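Local coordinates for nucleotide pyrophosphohydrolase (Bacillus cereus, PDB 5IE9), which probably hydrolyses nucleoside triphosphates to the monophosphate and pyrophosphate with the help of bound divalent metal ions, as other MazG proteins do, at residues C[35-40]-C[67-72]. Residues are numbered along the deposited sequence; the frame is centred on the assembly and turned at random.
Sequences TEEMGE and LGDVLF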
loop_
_atom_site.group_PDB
_atom_site.type_symbol
_atom_site.label_atom_id
_atom_site.label_comp_id
_atom_site.label_asym_id
_atom_site.label_seq_id
_atom_site.Cartn_x
_atom_site.Cartn_y
_atom_site.Cartn_z
ATOM N N THR C 35 4.196 -4.119 1.723
ATOM C CA THR C 35 3.772 -3.075 0.798
ATOM C C THR C 35 4.074 -3.542 -0.617
ATOM O O THR C 35 3.237 -3.374 -1.504
ATOM C CB THR C 35 4.431 -1.713 1.104
ATOM O OG1 THR C 35 4.157 -1.349 2.460
ATOM C CG2 THR C 35 3.901 -0.620 0.182
ATOM N N GLU C 36 5.253 -4.148 -0.794
ATOM C CA GLU C 36 5.683 -4.754 -2.059
ATOM C C GLU C 36 4.734 -5.854 -2.546
ATOM O O GLU C 36 4.340 -5.860 -3.715
ATOM C CB GLU C 36 7.114 -5.293 -1.947
ATOM C CG GLU C 36 7.714 -5.766 -3.264
ATOM C CD GLU C 36 8.988 -6.579 -3.100
ATOM O OE1 GLU C 36 9.548 -6.626 -1.981
ATOM O OE2 GLU C 36 9.432 -7.177 -4.110
ATOM N N GLU C 37 4.362 -6.768 -1.651
ATOM C CA GLU C 37 3.475 -7.862 -2.029
ATOM C C GLU C 37 2.077 -7.394 -2.379
ATOM O O GLU C 37 1.470 -7.922 -3.319
ATOM C CB GLU C 37 3.430 -8.965 -0.973
ATOM C CG GLU C 37 4.602 -9.935 -1.028
ATOM C CD GLU C 37 5.073 -10.253 -2.439
ATOM O OE1 GLU C 37 4.276 -10.743 -3.272
ATOM O OE2 GLU C 37 6.261 -10.004 -2.716
ATOM N N MET C 38 1.595 -6.393 -1.640
ATOM C CA MET C 38 0.272 -5.812 -1.843
ATOM C C MET C 38 0.165 -5.152 -3.217
ATOM O O MET C 38 -0.899 -5.186 -3.849
ATOM C CB MET C 38 -0.032 -4.802 -0.742
ATOM C CG MET C 38 -1.502 -4.678 -0.377
ATOM S SD MET C 38 -2.013 -6.019 0.714
ATOM C CE MET C 38 -2.758 -7.182 -0.409
ATOM N N GLY C 39 1.286 -4.584 -3.672
ATOM C CA GLY C 39 1.384 -3.959 -4.977
ATOM C C GLY C 39 1.221 -4.973 -6.087
ATOM O O GLY C 39 0.554 -4.700 -7.093
ATOM N N GLU C 40 1.826 -6.149 -5.892
ATOM C CA GLU C 40 1.720 -7.239 -6.853
ATOM C C GLU C 40 0.311 -7.818 -6.909
ATOM O O GLU C 40 -0.174 -8.168 -7.985
ATOM C CB GLU C 40 2.770 -8.310 -6.593
ATOM C CG GLU C 40 4.125 -7.999 -7.221
ATOM C CD GLU C 40 5.122 -9.135 -7.069
ATOM O OE1 GLU C 40 5.213 -9.724 -5.969
ATOM O OE2 GLU C 40 5.821 -9.451 -8.054
ATOM N N LEU C 67 -2.204 -13.660 -3.560
ATOM C CA LEU C 67 -2.749 -13.718 -2.201
ATOM C C LEU C 67 -1.841 -14.524 -1.263
ATOM O O LEU C 67 -1.509 -14.057 -0.170
ATOM C CB LEU C 67 -4.173 -14.283 -2.190
ATOM C CG LEU C 67 -5.317 -13.341 -2.572
ATOM C CD1 LEU C 67 -6.538 -14.145 -2.986
ATOM C CD2 LEU C 67 -5.665 -12.404 -1.429
ATOM N N GLY C 68 -1.429 -15.716 -1.708
ATOM C CA GLY C 68 -0.481 -16.564 -0.976
ATOM C C GLY C 68 0.812 -15.840 -0.634
ATOM O O GLY C 68 1.326 -15.970 0.487
ATOM N N ASP C 69 1.323 -15.075 -1.605
ATOM C CA ASP C 69 2.501 -14.222 -1.423
ATOM C C ASP C 69 2.319 -13.206 -0.292
ATOM O O ASP C 69 3.209 -13.040 0.545
ATOM C CB ASP C 69 2.837 -13.485 -2.724
ATOM C CG ASP C 69 3.776 -14.266 -3.646
ATOM O OD1 ASP C 69 4.368 -15.304 -3.242
ATOM O OD2 ASP C 69 3.929 -13.805 -4.802
ATOM N N VAL C 70 1.162 -12.541 -0.275
ATOM C CA VAL C 70 0.815 -11.590 0.781
ATOM C C VAL C 70 0.678 -12.325 2.113
ATOM O O VAL C 70 1.250 -11.897 3.116
ATOM C CB VAL C 70 -0.458 -10.775 0.452
ATOM C CG1 VAL C 70 -0.770 -9.804 1.570
ATOM C CG2 VAL C 70 -0.271 -9.982 -0.834
ATOM N N LEU C 71 -0.036 -13.452 2.096
ATOM C CA LEU C 71 -0.267 -14.272 3.282
ATOM C C LEU C 71 1.038 -14.764 3.915
ATOM O O LEU C 71 1.142 -14.847 5.138
ATOM C CB LEU C 71 -1.157 -15.468 2.929
ATOM C CG LEU C 71 -2.182 -16.123 3.880
ATOM C CD1 LEU C 71 -2.046 -17.629 3.736
ATOM C CD2 LEU C 71 -2.098 -15.740 5.355
ATOM N N PHE C 72 2.027 -15.087 3.080
ATOM C CA PHE C 72 3.326 -15.560 3.563
ATOM C C PHE C 72 4.028 -14.494 4.402
ATOM O O PHE C 72 4.495 -14.790 5.503
ATOM C CB PHE C 72 4.217 -16.034 2.403
ATOM C CG PHE C 72 5.609 -16.438 2.822
ATOM C CD1 PHE C 72 5.850 -17.689 3.380
ATOM C CD2 PHE C 72 6.691 -15.562 2.652
ATOM C CE1 PHE C 72 7.137 -18.066 3.762
ATOM C CE2 PHE C 72 7.980 -15.931 3.039
ATOM C CZ PHE C 72 8.202 -17.186 3.597
#
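Glu37 and Val70 meet where helices 27-49 and 62-80 run almost antiparallel; the axes of segments 35-40 and 67-72 approach to 8.8 Å at 167°. Glu37 CA and Val70 CA are 5.4 Å apart. One methyl of the valine, Val70 CG2, packs against Glu37 CB at 3.8 Å and also lies beside the carbonyl oxygen of Glu37. Met38 CE comes in over both branches of the valine, 3.8 Å from Val70 CG1 and as far from Val70 CG2; bends at chi2 and chi3 bring this methyl across, although the side chain leaves its backbone pointing neither toward nor away from the partner helix. On the side of Asp69 the contact turns acidic. The Glu37 chain bends at chi2 (-37°), which swings its carboxylate across that of Asp69 at a slant, the two planes 77° apart. Glu37 OE1 lies 3.4 Å from Asp69 OD2, and no hydrogen bond is formed between the two segments. The clustered acids are probably balanced by positive charge: the side chain of Glu37 is about 3 Å from a bound manganese ion, and its OE2 forms a salt bridge with Arg33, one turn earlier on helix 27-49. Farther out, Leu34 of the same chain and Met74 of the second subunit pack on Val70. Glu66, one turn before Val70, completes the pair of manganese ligands with Glu37. Glu36, Glu37 and Glu40 opposite Glu66 and Asp69 form the EExxE/ExxD signature of the all-alpha MazG fold, consistent with its metal-dependent pyrophosphohydrolase site.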